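Local coordinates for protein Baccell_00856 (Bacteroides cellulosilyticus DSM 14838, PDB 5MVH) that probably hydrolyses glycosidic bonds as a beta-propeller glycoside hydrolase, most likely acting as a rhamnosidase on carbohydrate substrates, at residues A[68-73]-A[392-397]; A[98-103]-A[176-181]. All coordinates share one frame; numbering follows the deposited sequence. Where two conformers were deposited one is given.

Overall arrangement
Both contacts lie at the surface of a beta-propeller built from four-stranded antiparallel sheets. Contact 1 sets the turn after strand 62-69 against the end of helix 388-394, 319 residues away. Both segments of contact 2 fall between those of contact 1 along the chain: the loop linking strands 93-97 and 103-107 meets the turn leading into strand 179-184, an edge strand of the sheet formed by 141-148, 154-160, 167-174 and 179-184. The centres are 23 Å apart and the nearest atoms about 9 Å. Contact 1, a largely nonpolar touch, brings a late helix back against an early strand; contact 2, a water-bridged meeting of charged and polar ends, joins parts closer in sequence.

Contact 1 of 2, residues A[68-73]-A[392-397]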
loop_
_atom_site.group_PDB
_atom_site.type_symbol
_atom_site.label_atom_id
_atom_site.label_comp_id
_atom_site.label_asym_id
_atom_site.label_seq_id
_atom_site.Cartn_x
_atom_site.Cartn_y
_atom_site.Cartn_z
ATOM N N ARG A 68 9.438 9.403 16.597
ATOM C CA ARG A 68 9.232 9.250 18.020
ATOM C C ARG A 68 9.882 7.954 18.439
ATOM O O ARG A 68 10.099 7.061 17.617
ATOM C CB ARG A 68 7.743 9.234 18.382
ATOM C CG ARG A 68 6.939 8.079 17.797
ATOM C CD ARG A 68 5.694 7.782 18.614
ATOM N NE ARG A 68 4.801 6.814 17.962
ATOM C CZ ARG A 68 3.714 6.289 18.525
ATOM N NH1 ARG A 68 3.381 6.607 19.778
ATOM N NH2 ARG A 68 2.954 5.430 17.852
ATOM N N LYS A 69 10.201 7.876 19.727
ATOM C CA LYS A 69 10.367 6.595 20.405
ATOM C C LYS A 69 8.979 5.981 20.552
ATOM O O LYS A 69 8.031 6.671 20.955
ATOM C CB LYS A 69 11.017 6.798 21.787
ATOM C CG LYS A 69 12.468 7.257 21.724
ATOM C CD LYS A 69 13.358 6.146 21.193
ATOM N N LEU A 70 8.851 4.686 20.227
ATOM C CA LEU A 70 7.553 3.996 20.309
ATOM C C LEU A 70 6.868 4.061 21.672
ATOM O O LEU A 70 5.643 4.024 21.742
ATOM C CB LEU A 70 7.686 2.516 19.909
ATOM C CG LEU A 70 7.611 2.198 18.425
ATOM C CD1 LEU A 70 8.041 0.743 18.231
ATOM C CD2 LEU A 70 6.207 2.426 17.899
ATOM N N ASP A 71 7.660 4.145 22.743
ATOM C CA ASP A 71 7.105 4.257 24.112
ATOM C C ASP A 71 6.716 5.697 24.520
ATOM O O ASP A 71 6.433 5.942 25.696
ATOM C CB ASP A 71 8.067 3.632 25.133
ATOM C CG ASP A 71 9.349 4.421 25.308
ATOM O OD1 ASP A 71 9.623 5.356 24.519
ATOM O OD2 ASP A 71 10.097 4.095 26.250
ATOM N N SER A 72 6.721 6.637 23.565
ATOM C CA SER A 72 6.377 8.036 23.818
ATOM C C SER A 72 5.215 8.481 22.937
ATOM O O SER A 72 5.001 7.949 21.834
ATOM C CB SER A 72 7.604 8.924 23.548
ATOM O OG SER A 72 7.309 10.310 23.626
ATOM N N ASP A 73 4.480 9.478 23.418
ATOM C CA ASP A 73 3.472 10.173 22.604
ATOM C C ASP A 73 4.024 11.427 21.919
ATOM O O ASP A 73 3.297 12.082 21.181
ATOM C CB ASP A 73 2.249 10.538 23.460
ATOM C CG ASP A 73 1.267 9.377 23.609
ATOM O OD1 ASP A 73 1.688 8.193 23.545
ATOM O OD2 ASP A 73 0.057 9.653 23.778
ATOM N N LYS A 392 5.352 -6.694 11.444
ATOM C CA LYS A 392 6.318 -7.795 11.239
ATOM C C LYS A 392 7.218 -8.072 12.447
ATOM O O LYS A 392 7.434 -9.242 12.819
ATOM C CB LYS A 392 7.256 -7.509 10.068
ATOM C CG LYS A 392 6.592 -7.572 8.721
ATOM C CD LYS A 392 7.561 -7.180 7.617
ATOM C CE LYS A 392 6.805 -6.558 6.468
ATOM N NZ LYS A 392 7.696 -6.027 5.385
ATOM N N GLN A 393 7.760 -6.999 13.010
ATOM C CA GLN A 393 8.754 -7.056 14.076
ATOM C C GLN A 393 8.156 -7.201 15.502
ATOM O O GLN A 393 8.807 -7.784 16.386
ATOM C CB GLN A 393 9.645 -5.812 14.011
ATOM C CG GLN A 393 10.571 -5.798 12.806
ATOM C CD GLN A 393 11.250 -4.464 12.546
ATOM O OE1 GLN A 393 11.407 -3.640 13.437
ATOM N NE2 GLN A 393 11.663 -4.250 11.296
ATOM N N LYS A 394 6.955 -6.664 15.723
ATOM C CA LYS A 394 6.358 -6.618 17.069
ATOM C C LYS A 394 4.896 -7.059 17.174
ATOM O O LYS A 394 4.336 -7.083 18.282
ATOM C CB LYS A 394 6.526 -5.211 17.652
ATOM C CG LYS A 394 7.952 -4.674 17.671
ATOM C CD LYS A 394 8.117 -3.561 18.699
ATOM C CE LYS A 394 9.556 -3.103 18.889
ATOM N NZ LYS A 394 10.486 -4.251 19.124
ATOM N N ARG A 395 4.263 -7.424 16.052
ATOM C CA ARG A 395 2.829 -7.753 16.037
ATOM C C ARG A 395 1.949 -6.667 16.682
ATOM O O ARG A 395 0.979 -6.955 17.399
ATOM C CB ARG A 395 2.574 -9.129 16.693
ATOM C CG ARG A 395 3.182 -10.264 15.904
ATOM C CD ARG A 395 2.287 -10.668 14.752
ATOM N NE ARG A 395 2.822 -11.805 14.002
ATOM C CZ ARG A 395 3.649 -11.754 12.958
ATOM N NH1 ARG A 395 4.111 -10.601 12.481
ATOM N NH2 ARG A 395 4.025 -12.890 12.369
ATOM N N ARG A 396 2.288 -5.420 16.396
ATOM C CA ARG A 396 1.449 -4.285 16.763
ATOM C C ARG A 396 1.011 -3.589 15.479
ATOM O O ARG A 396 1.793 -3.464 14.521
ATOM C CB ARG A 396 2.192 -3.350 17.706
ATOM C CG ARG A 396 2.572 -4.015 19.035
ATOM C CD ARG A 396 3.585 -3.165 19.803
ATOM N NE ARG A 396 2.950 -1.975 20.335
ATOM C CZ ARG A 396 3.575 -0.914 20.864
ATOM N NH1 ARG A 396 4.906 -0.836 20.936
ATOM N NH2 ARG A 396 2.842 0.100 21.328
ATOM N N LEU A 397 -0.252 -3.196 15.454
ATOM C CA LEU A 397 -0.874 -2.620 14.286
ATOM C C LEU A 397 -1.100 -1.137 14.554
ATOM O O LEU A 397 -1.910 -0.778 15.409
ATOM C CB LEU A 397 -2.202 -3.313 13.978
ATOM C CG LEU A 397 -3.013 -2.718 12.812
ATOM C CD1 LEU A 397 -2.185 -2.680 11.528
ATOM C CD2 LEU A 397 -4.309 -3.504 12.582
#
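L70 alone carries the first segment's side of this contact, its CD1 lying 4.2 Å from CE of K394 and 4.4 Å from NH1 of R396. Two residues earlier, near the end of strand 62-69, R68 turns its guanidinium back on its own segment: NH1 donates in the plane of the group to the carbonyl O of S72 at 2.9 Å, with an N-H...O angle of 158°. Q52 accepts a hydrogen bond from R68 NH2, which stays 6.4 Å from the like-charged R396 NH2. K69 opens a type I turn closed by the bond from S72 N to K69 O at 2.9 Å, and L70 takes the second position of that turn, projecting its side chain at the other segment. There it runs obliquely to the K394 chain, which is extended as far as CE, the atom that meets the leucine methyl; the bend at chi4 (-50°) carries NZ off to the side, and a methylene rather than the ammonium makes the touch. R396 also lays its guanidinium near that methyl, at a slant, while its NH2 is claimed by a salt bridge to E424. L70 also touches L390 of helix 388-394 and H398 of strand 397-402, and R396 leans on L390 as well; the turn after strand 62-69 thus packs where that helix gives way to strand 397-402.

Contact 2 of 2, residues A[98-103]-A[176-181]; sequences DGEGYL and KEKKWN
K178 reaches Y102 and E100 chiefly through water, since no direct hydrogen bond crosses between the segments. Water 1 accepts from K178 NZ at 2.6 Å and donates to E100 OE1. It is also hydrogen-bonded to Y102 OH at 2.8 Å, lying in the plane of the tyrosine ring at its edge. Water 2 makes a second bridge, accepting from K178 NZ at 2.7 Å and donating to the other carboxylate oxygen, E100 OE2.

The direct approaches are looser. K178 NZ stands 3.6 Å from Y102 OH, oblique to the ring, and 4.1 Å from E100 OE1, beyond a salt bridge. The lysine chain crosses both partners at about a right angle; it is extended to CE, and a final bend (chi4 -72°) turns NZ to the waters.

Bonds within each segment and a backbone bulge set the two sides. A type I turn from D98 to G101, closed by the bond from G101 N to D98 O, carries E100. The D98 carboxylate is the acceptor beside it: OD1 takes Y102 N, which meets it from above the carboxylate plane, and weakly E100 N. D98 OD2 is held in turn by H104. On the other side K178 and K179 form a G1 beta bulge opposite S174, at the entry to strand 179-184.

With both carboxylate oxygens linked to one ammonium through separate waters, opposite charges are paired across a hydrated gap. The attraction is therefore probably softened by solvent, and the loop between strands 93-97 and 103-107 and the bulge are joined by a water-mediated surface bridge.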
loop_
_atom_site.group_PDB
_atom_site.type_symbol
_atom_site.label_atom_id
_atom_site.label_comp_id
_atom_site.label_asym_id
_atom_site.label_seq_id
_atom_site.Cartn_x
_atom_site.Cartn_y
_atom_site.Cartn_z
ATOM N N ASP A 98 16.332 1.885 5.341
ATOM C CA ASP A 98 17.202 0.755 5.044
ATOM C C ASP A 98 17.779 0.226 6.363
ATOM O O ASP A 98 17.544 0.786 7.436
ATOM C CB ASP A 98 18.267 1.075 3.978
ATOM C CG ASP A 98 19.261 2.147 4.405
ATOM O OD1 ASP A 98 19.578 2.261 5.605
ATOM O OD2 ASP A 98 19.736 2.879 3.502
ATOM N N GLY A 99 18.504 -0.880 6.262
ATOM C CA GLY A 99 19.069 -1.569 7.408
ATOM C C GLY A 99 20.030 -0.768 8.256
ATOM O O GLY A 99 20.147 -1.045 9.455
ATOM N N GLU A 100 20.688 0.232 7.665
ATOM C CA GLU A 100 21.544 1.162 8.426
ATOM C C GLU A 100 20.806 2.342 9.039
ATOM O O GLU A 100 21.427 3.139 9.704
ATOM C CB GLU A 100 22.664 1.719 7.548
ATOM C CG GLU A 100 23.754 0.742 7.166
ATOM C CD GLU A 100 24.841 1.409 6.335
ATOM O OE1 GLU A 100 25.411 2.413 6.782
ATOM O OE2 GLU A 100 25.113 0.941 5.228
ATOM N N GLY A 101 19.502 2.471 8.804
ATOM C CA GLY A 101 18.683 3.551 9.367
ATOM C C GLY A 101 18.496 4.809 8.531
ATOM O O GLY A 101 17.842 5.752 9.009
ATOM N N TYR A 102 19.070 4.856 7.329
ATOM C CA TYR A 102 18.824 5.984 6.420
ATOM C C TYR A 102 17.374 5.951 5.939
ATOM O O TYR A 102 16.856 4.884 5.578
ATOM C CB TYR A 102 19.742 5.955 5.207
ATOM C CG TYR A 102 21.212 6.196 5.501
ATOM C CD1 TYR A 102 21.729 7.475 5.532
ATOM C CD2 TYR A 102 22.083 5.126 5.699
ATOM C CE1 TYR A 102 23.073 7.702 5.788
ATOM C CE2 TYR A 102 23.429 5.346 5.946
ATOM C CZ TYR A 102 23.916 6.626 5.990
ATOM O OH TYR A 102 25.260 6.825 6.244
ATOM N N LEU A 103 16.742 7.124 5.939
ATOM C CA LEU A 103 15.409 7.283 5.367
ATOM C C LEU A 103 15.521 7.485 3.861
ATOM O O LEU A 103 16.389 8.217 3.395
ATOM C CB LEU A 103 14.684 8.489 5.970
ATOM C CG LEU A 103 14.151 8.433 7.395
ATOM C CD1 LEU A 103 15.248 8.418 8.464
ATOM C CD2 LEU A 103 13.261 9.643 7.579
ATOM N N LYS A 176 24.986 -1.855 1.515
ATOM C CA LYS A 176 26.445 -1.877 1.579
ATOM C C LYS A 176 27.080 -1.013 0.480
ATOM O O LYS A 176 27.951 -0.200 0.752
ATOM C CB LYS A 176 26.960 -3.330 1.525
ATOM N N GLU A 177 26.614 -1.162 -0.755
ATOM C CA GLU A 177 27.207 -0.468 -1.889
ATOM C C GLU A 177 26.689 0.975 -2.006
ATOM O O GLU A 177 27.257 1.756 -2.765
ATOM C CB GLU A 177 26.928 -1.204 -3.217
ATOM C CG GLU A 177 27.137 -2.728 -3.245
ATOM C CD GLU A 177 28.567 -3.154 -3.035
ATOM O OE1 GLU A 177 29.459 -2.554 -3.675
ATOM O OE2 GLU A 177 28.805 -4.088 -2.223
ATOM N N LYS A 178 25.611 1.317 -1.283
ATOM C CA LYS A 178 24.901 2.592 -1.442
ATOM C C LYS A 178 24.518 2.811 -2.912
ATOM O O LYS A 178 24.776 3.884 -3.468
ATOM C CB LYS A 178 25.741 3.765 -0.907
ATOM C CG LYS A 178 26.121 3.648 0.554
ATOM C CD LYS A 178 26.754 4.935 1.070
ATOM C CE LYS A 178 27.311 4.764 2.485
ATOM N NZ LYS A 178 26.239 4.667 3.510
ATOM N N LYS A 179 23.927 1.781 -3.538
ATOM C CA LYS A 179 23.663 1.795 -4.983
ATOM C C LYS A 179 22.337 1.123 -5.352
ATOM O O LYS A 179 21.973 0.091 -4.780
ATOM C CB LYS A 179 24.795 1.086 -5.728
ATOM N N TRP A 180 21.648 1.706 -6.338
ATOM C CA TRP A 180 20.425 1.149 -6.878
ATOM C C TRP A 180 20.758 0.467 -8.173
ATOM O O TRP A 180 21.529 0.997 -8.972
ATOM C CB TRP A 180 19.389 2.230 -7.159
ATOM C CG TRP A 180 18.771 2.808 -5.959
ATOM C CD1 TRP A 180 19.144 3.939 -5.321
ATOM C CD2 TRP A 180 17.649 2.297 -5.239
ATOM N NE1 TRP A 180 18.334 4.169 -4.248
ATOM C CE2 TRP A 180 17.414 3.169 -4.158
ATOM C CE3 TRP A 180 16.819 1.190 -5.399
ATOM C CZ2 TRP A 180 16.372 2.979 -3.257
ATOM C CZ3 TRP A 180 15.794 1.000 -4.495
ATOM C CH2 TRP A 180 15.578 1.881 -3.451
ATOM N N ASN A 181 20.153 -0.697 -8.383
ATOM C CA ASN A 181 20.255 -1.408 -9.639
ATOM C C ASN A 181 18.865 -1.809 -10.091
ATOM O O ASN A 181 18.018 -2.118 -9.253
ATOM C CB ASN A 181 21.119 -2.636 -9.470
ATOM C CG ASN A 181 22.581 -2.287 -9.328
ATOM O OD1 ASN A 181 23.201 -1.817 -10.271
ATOM N ND2 ASN A 181 23.134 -2.492 -8.135
HETATM O O HOH W 1 26.698 4.481 6.110
HETATM O O HOH W 2 24.392 2.640 3.505
#